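PDB 7A27: SmhA from Serratia marcescens, which probably serves as the soluble A component of Smh, a tripartite alpha-pore-forming toxin whose components together form pores in target membranes. Local coordinates for residues V202-L207 with S230-G235. Numbering follows the deposited sequence.
Sequences VAAVPL and SYMISG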
ATOM      1  N   VAL A 202      12.590 -12.572  15.411  1.00 66.53           N
ATOM      2  CA  VAL A 202      11.772 -13.822  15.337  1.00 66.65           C
ATOM      3  C   VAL A 202      12.663 -15.054  15.157  1.00 66.32           C
ATOM      4  O   VAL A 202      12.227 -16.163  15.525  1.00 66.17           O
ATOM      5  CB  VAL A 202      10.752 -13.711  14.196  1.00 66.06           C
ATOM      6  CG1 VAL A 202       9.767 -12.582  14.447  1.00 66.02           C
ATOM      7  CG2 VAL A 202      11.429 -13.536  12.845  1.00 65.67           C
ATOM      8  N   ALA A 203      13.857 -14.858  14.603  1.00 66.12           N
ATOM      9  CA  ALA A 203      14.830 -15.923  14.289  1.00 67.02           C
ATOM     10  C   ALA A 203      16.249 -15.366  14.308  1.00 67.63           C
ATOM     11  O   ALA A 203      16.419 -14.142  14.434  1.00 68.97           O
ATOM     12  CB  ALA A 203      14.505 -16.507  12.939  1.00 66.46           C
ATOM     13  N   ALA A 204      17.233 -16.242  14.161  1.00 68.58           N
ATOM     14  CA  ALA A 204      18.663 -15.891  14.198  1.00 69.92           C
ATOM     15  C   ALA A 204      19.467 -16.927  13.420  1.00 71.15           C
ATOM     16  O   ALA A 204      19.010 -18.082  13.340  1.00 71.37           O
ATOM     17  CB  ALA A 204      19.089 -15.822  15.630  1.00 71.58           C
ATOM     18  N   VAL A 205      20.608 -16.508  12.879  1.00 72.61           N
ATOM     19  CA  VAL A 205      21.523 -17.357  12.067  1.00 75.00           C
ATOM     20  C   VAL A 205      22.907 -17.327  12.701  1.00 77.84           C
ATOM     21  O   VAL A 205      23.627 -16.355  12.523  1.00 79.33           O
ATOM     22  CB  VAL A 205      21.588 -16.877  10.604  1.00 74.89           C
ATOM     23  CG1 VAL A 205      22.438 -17.807   9.727  1.00 75.62           C
ATOM     24  CG2 VAL A 205      20.200 -16.711  10.001  1.00 73.93           C
ATOM     25  N   PRO A 206      23.308 -18.352  13.486  1.00 80.48           N
ATOM     26  CA  PRO A 206      24.692 -18.457  13.956  1.00 83.01           C
ATOM     27  C   PRO A 206      25.676 -18.432  12.772  1.00 84.09           C
ATOM     28  O   PRO A 206      25.387 -19.088  11.794  1.00 81.68           O
ATOM     29  CB  PRO A 206      24.736 -19.826  14.654  1.00 84.62           C
ATOM     30  CG  PRO A 206      23.290 -20.099  15.051  1.00 84.24           C
ATOM     31  CD  PRO A 206      22.440 -19.420  13.994  1.00 81.37           C
ATOM     32  N   LEU A 207      26.788 -17.691  12.886  1.00 87.46           N
ATOM     33  CA  LEU A 207      27.840 -17.535  11.843  1.00 90.99           C
ATOM     34  C   LEU A 207      29.145 -18.199  12.336  1.00 95.82           C
ATOM     35  O   LEU A 207      29.539 -17.908  13.466  1.00 95.56           O
ATOM     36  CB  LEU A 207      27.976 -16.028  11.574  1.00 91.34           C
ATOM     37  CG  LEU A 207      26.689 -15.300  11.138  1.00 89.20           C
ATOM     38  CD1 LEU A 207      26.888 -13.808  10.953  1.00 88.44           C
ATOM     39  CD2 LEU A 207      26.124 -15.872   9.851  1.00 88.62           C
ATOM     40  N   SER A 230      25.827 -13.531  15.516  1.00 95.37           N
ATOM     41  CA  SER A 230      24.621 -13.992  14.783  1.00 90.75           C
ATOM     42  C   SER A 230      23.877 -12.866  14.060  1.00 86.69           C
ATOM     43  O   SER A 230      23.759 -11.761  14.586  1.00 85.45           O
ATOM     44  CB  SER A 230      23.705 -14.726  15.709  1.00 90.48           C
ATOM     45  OG  SER A 230      23.106 -13.837  16.639  1.00 90.11           O
ATOM     46  N   TYR A 231      23.333 -13.211  12.892  1.00 84.33           N
ATOM     47  CA  TYR A 231      22.478 -12.332  12.050  1.00 82.09           C
ATOM     48  C   TYR A 231      21.042 -12.408  12.592  1.00 80.45           C
ATOM     49  O   TYR A 231      20.419 -13.488  12.461  1.00 80.75           O
ATOM     50  CB  TYR A 231      22.604 -12.746  10.578  1.00 80.67           C
ATOM     51  CG  TYR A 231      21.762 -11.928   9.638  1.00 79.58           C
ATOM     52  CD1 TYR A 231      22.224 -10.740   9.109  1.00 80.80           C
ATOM     53  CD2 TYR A 231      20.481 -12.321   9.306  1.00 79.08           C
ATOM     54  CE1 TYR A 231      21.430  -9.959   8.285  1.00 80.53           C
ATOM     55  CE2 TYR A 231      19.685 -11.566   8.458  1.00 78.42           C
ATOM     56  CZ  TYR A 231      20.149 -10.364   7.963  1.00 78.92           C
ATOM     57  OH  TYR A 231      19.367  -9.614   7.130  1.00 79.06           O
ATOM     58  N   MET A 232      20.548 -11.320  13.200  1.00 79.82           N
ATOM     59  CA  MET A 232      19.195 -11.256  13.829  1.00 79.61           C
ATOM     60  C   MET A 232      18.125 -10.885  12.799  1.00 75.86           C
ATOM     61  O   MET A 232      18.219  -9.793  12.206  1.00 74.30           O
ATOM     62  CB  MET A 232      19.165 -10.256  14.989  1.00 82.77           C
ATOM     63  CG  MET A 232      20.201 -10.586  16.049  1.00 87.17           C
ATOM     64  SD  MET A 232      19.799 -12.159  16.884  1.00 91.16           S
ATOM     65  CE  MET A 232      19.070 -11.479  18.381  1.00 93.58           C
ATOM     66  N   ILE A 233      17.110 -11.745  12.660  1.00 74.06           N
ATOM     67  CA  ILE A 233      16.007 -11.618  11.660  1.00 72.87           C
ATOM     68  C   ILE A 233      14.798 -10.935  12.297  1.00 72.96           C
ATOM     69  O   ILE A 233      14.244 -11.457  13.291  1.00 73.96           O
ATOM     70  CB  ILE A 233      15.631 -12.990  11.089  1.00 72.67           C
ATOM     71  CG1 ILE A 233      16.848 -13.656  10.434  1.00 73.50           C
ATOM     72  CG2 ILE A 233      14.452 -12.873  10.141  1.00 70.43           C
ATOM     73  CD1 ILE A 233      16.675 -15.110  10.052  1.00 73.13           C
ATOM     74  N   SER A 234      14.413  -9.793  11.730  1.00 73.44           N
ATOM     75  CA  SER A 234      13.253  -8.979  12.160  1.00 73.53           C
ATOM     76  C   SER A 234      12.030  -9.462  11.377  1.00 72.05           C
ATOM     77  O   SER A 234      12.177  -9.816  10.181  1.00 71.03           O
ATOM     78  CB  SER A 234      13.513  -7.495  11.971  1.00 74.58           C
ATOM     79  OG  SER A 234      14.697  -7.076  12.659  1.00 75.05           O
ATOM     80  N   GLY A 235      10.878  -9.527  12.037  1.00 71.86           N
ATOM     81  CA  GLY A 235       9.616  -9.936  11.405  1.00 70.82           C
ATOM     82  C   GLY A 235       8.474  -9.072  11.893  1.00 71.03           C
ATOM     83  O   GLY A 235       8.557  -8.593  13.060  1.00 71.63           O
TER
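Ile-233 places CG1 anti to its carbonyl carbon (chi1 -58°) and extends the chain beyond it (chi2 170°), which carries CD1 across to the opposite strand. There CD1 lies 3.9 Å from Ala-203 CB and equally near Val-205 CG2, bridging two residues on the same face; the other branch, CG2, meets CG2 of Val-202 at 4.1 Å, the two side chains crossing at roughly a right angle. On the other face Ala-204 CB rests against the sulfur of Met-232 (CB to SD 3.9 Å).

The backbone is an antiparallel pair. Val-205 and Tyr-231 form a hydrogen-bonded pair, with Val-205 N to Tyr-231 O at 3.1 Å and Tyr-231 N to Val-205 O at 3.2 Å. The pattern then changes: Ile-233 O receives Val-202 N (2.9 Å), whereas Ile-233 N donates to Ala-203 O (3.1 Å). Two consecutive residues thus face one, and with Val-202 psi at -25° this identifies a classic beta bulge.

The two-stranded sheet, inserted between helices, is consistent with the beta-tongue of ClyA-type toxins. Helices 247-268 and 272-299 pack against the Ala-203, Val-205, Tyr-231 and Ile-233 face, Tyr-264 touching both Ala-203 and Ile-233. Along the outer edge of strand 230-237, Gln-38 and Gln-39, just past helix 14-37, bond to the backbone of Met-232 and Ser-234.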